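Local coordinates for protein NF-kappa-B inhibitor beta (Mus musculus, PDB 1OY3) that inhibits NF-kappa-B by binding it and trapping it in the cytoplasm, and in its unphosphorylated form can accompany it into the nucleus, at residues P195-V200 and A220-G225. Sequence-based numbering, arbitrary orientation.
Sequences PLHLAV and ARMYGG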
loop_
_atom_site.group_PDB
_atom_site.type_symbol
_atom_site.label_atom_id
_atom_site.label_comp_id
_atom_site.label_asym_id
_atom_site.label_seq_id
_atom_site.Cartn_x
_atom_site.Cartn_y
_atom_site.Cartn_z
ATOM N N PRO C 195 3.806 -0.554 13.962
ATOM C CA PRO C 195 2.352 -0.490 14.069
ATOM C C PRO C 195 1.941 0.669 14.988
ATOM O O PRO C 195 0.962 1.375 14.722
ATOM C CB PRO C 195 2.008 -1.846 14.653
ATOM C CG PRO C 195 2.980 -2.728 13.977
ATOM C CD PRO C 195 4.271 -1.949 14.062
ATOM N N LEU C 196 2.696 0.873 16.066
ATOM C CA LEU C 196 2.394 1.953 16.997
ATOM C C LEU C 196 2.500 3.318 16.329
ATOM O O LEU C 196 1.725 4.209 16.648
ATOM C CB LEU C 196 3.320 1.902 18.225
ATOM C CG LEU C 196 3.058 0.808 19.271
ATOM C CD1 LEU C 196 4.135 0.853 20.352
ATOM C CD2 LEU C 196 1.687 0.993 19.891
ATOM N N HIS C 197 3.454 3.488 15.408
ATOM C CA HIS C 197 3.596 4.768 14.711
ATOM C C HIS C 197 2.388 4.982 13.810
ATOM O O HIS C 197 1.872 6.096 13.704
ATOM C CB HIS C 197 4.858 4.813 13.838
ATOM C CG HIS C 197 6.128 5.047 14.596
ATOM N ND1 HIS C 197 7.003 4.031 14.921
ATOM C CD2 HIS C 197 6.691 6.190 15.055
ATOM C CE1 HIS C 197 8.053 4.540 15.543
ATOM N NE2 HIS C 197 7.888 5.847 15.638
ATOM N N LEU C 198 1.939 3.908 13.161
ATOM C CA LEU C 198 0.792 4.005 12.274
ATOM C C LEU C 198 -0.469 4.339 13.053
ATOM O O LEU C 198 -1.278 5.145 12.612
ATOM C CB LEU C 198 0.602 2.704 11.484
ATOM C CG LEU C 198 1.826 2.328 10.643
ATOM C CD1 LEU C 198 1.582 1.016 9.934
ATOM C CD2 LEU C 198 2.127 3.427 9.643
ATOM N N ALA C 199 -0.639 3.729 14.215
ATOM C CA ALA C 199 -1.826 4.005 15.010
ATOM C C ALA C 199 -1.843 5.474 15.412
ATOM O O ALA C 199 -2.896 6.107 15.415
ATOM C CB ALA C 199 -1.854 3.118 16.244
ATOM N N VAL C 200 -0.675 6.018 15.740
ATOM C CA VAL C 200 -0.589 7.422 16.130
ATOM C C VAL C 200 -0.950 8.306 14.931
ATOM O O VAL C 200 -1.713 9.267 15.061
ATOM C CB VAL C 200 0.822 7.771 16.651
ATOM C CG1 VAL C 200 0.900 9.245 17.014
ATOM C CG2 VAL C 200 1.129 6.938 17.871
ATOM N N ALA C 220 10.533 2.150 19.875
ATOM C CA ALA C 220 10.974 2.038 18.492
ATOM C C ALA C 220 10.938 3.393 17.798
ATOM O O ALA C 220 9.996 4.163 17.968
ATOM C CB ALA C 220 10.085 1.043 17.736
ATOM N N ARG C 221 11.963 3.689 17.012
ATOM C CA ARG C 221 11.976 4.958 16.296
ATOM C C ARG C 221 12.005 4.741 14.789
ATOM O O ARG C 221 12.553 3.752 14.305
ATOM C CB ARG C 221 13.168 5.811 16.737
ATOM C CG ARG C 221 14.517 5.130 16.622
ATOM C CD ARG C 221 15.566 5.931 17.384
ATOM N NE ARG C 221 15.190 6.094 18.786
ATOM C CZ ARG C 221 15.882 6.797 19.677
ATOM N NH1 ARG C 221 17.001 7.412 19.319
ATOM N NH2 ARG C 221 15.454 6.884 20.933
ATOM N N MET C 222 11.378 5.640 14.042
ATOM C CA MET C 222 11.414 5.495 12.601
ATOM C C MET C 222 12.805 5.934 12.156
ATOM O O MET C 222 13.579 6.439 12.970
ATOM C CB MET C 222 10.305 6.318 11.938
ATOM C CG MET C 222 9.964 7.623 12.597
ATOM S SD MET C 222 8.261 8.084 12.195
ATOM C CE MET C 222 8.403 8.610 10.475
ATOM N N TYR C 223 13.133 5.716 10.884
ATOM C CA TYR C 223 14.445 6.060 10.347
ATOM C C TYR C 223 15.004 7.397 10.834
ATOM O O TYR C 223 16.209 7.525 11.067
ATOM C CB TYR C 223 14.398 6.053 8.818
ATOM C CG TYR C 223 14.085 4.704 8.221
ATOM C CD1 TYR C 223 13.652 4.591 6.900
ATOM C CD2 TYR C 223 14.210 3.536 8.976
ATOM C CE1 TYR C 223 13.343 3.353 6.346
ATOM C CE2 TYR C 223 13.909 2.291 8.435
ATOM C CZ TYR C 223 13.474 2.207 7.118
ATOM O OH TYR C 223 13.155 0.983 6.579
ATOM N N GLY C 224 14.133 8.390 10.977
ATOM C CA GLY C 224 14.584 9.692 11.429
ATOM C C GLY C 224 15.020 9.695 12.884
ATOM O O GLY C 224 15.913 10.449 13.266
ATOM N N GLY C 225 14.386 8.847 13.691
ATOM C CA GLY C 225 14.704 8.762 15.104
ATOM C C GLY C 225 13.487 9.030 15.975
ATOM O O GLY C 225 13.515 8.810 17.186
#
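His197 carries this contact from the helical side, meeting Ala220, Arg221 and Met222 as they run past the start of helix 195-201. The imidazole of His197 reaches across to the loop because CG lies anti to the carbonyl carbon, with chi1 at -78°. Its edge meets the backbone: CE1 sits 3.1 Å from Ala220 O, near the ring plane, a close C-H to carbonyl approach, and 4.0 Å from Arg221 CA. Met222 takes one face, with CB above the ring and SD on the same side but outside the ring outline, past the CD2 edge and 3.8 Å from CD2. The sulfur is 4.3 Å from the ring centroid and 37° off the normal, so this Met-aromatic contact is oblique rather than centred. CG of Met222 sits between the backbone N and the carbonyl carbon (chi1 35°), the placement that goes with SD lying beside the CD2 edge.

Both ring nitrogens are hydrogen-bonded, ND1 to Thr194 OG1 three residues earlier and NE2 to Arg226 O just after Gly225, so the ring is tied at one edge to the residue that precedes the helix and at another to the loop; the two bonds together fix its rotation. Around His197 the helix packs through Pro195 and Leu196 on helix 205-213 of the same repeat, through Leu198 and Ala199 on helix 161-167 of the preceding one, and through Val200 on helix 228-233 of the next. From Met222 to Gly225 the loop makes a type I turn, closed by Gly225 N to Met222 O at 2.6 Å. Thr194 to Leu198 spell TPLHL, the ankyrin-repeat signature, and its histidine, bonded to the threonine and to the inter-repeat hairpin loop, is a hallmark of the ankyrin fold.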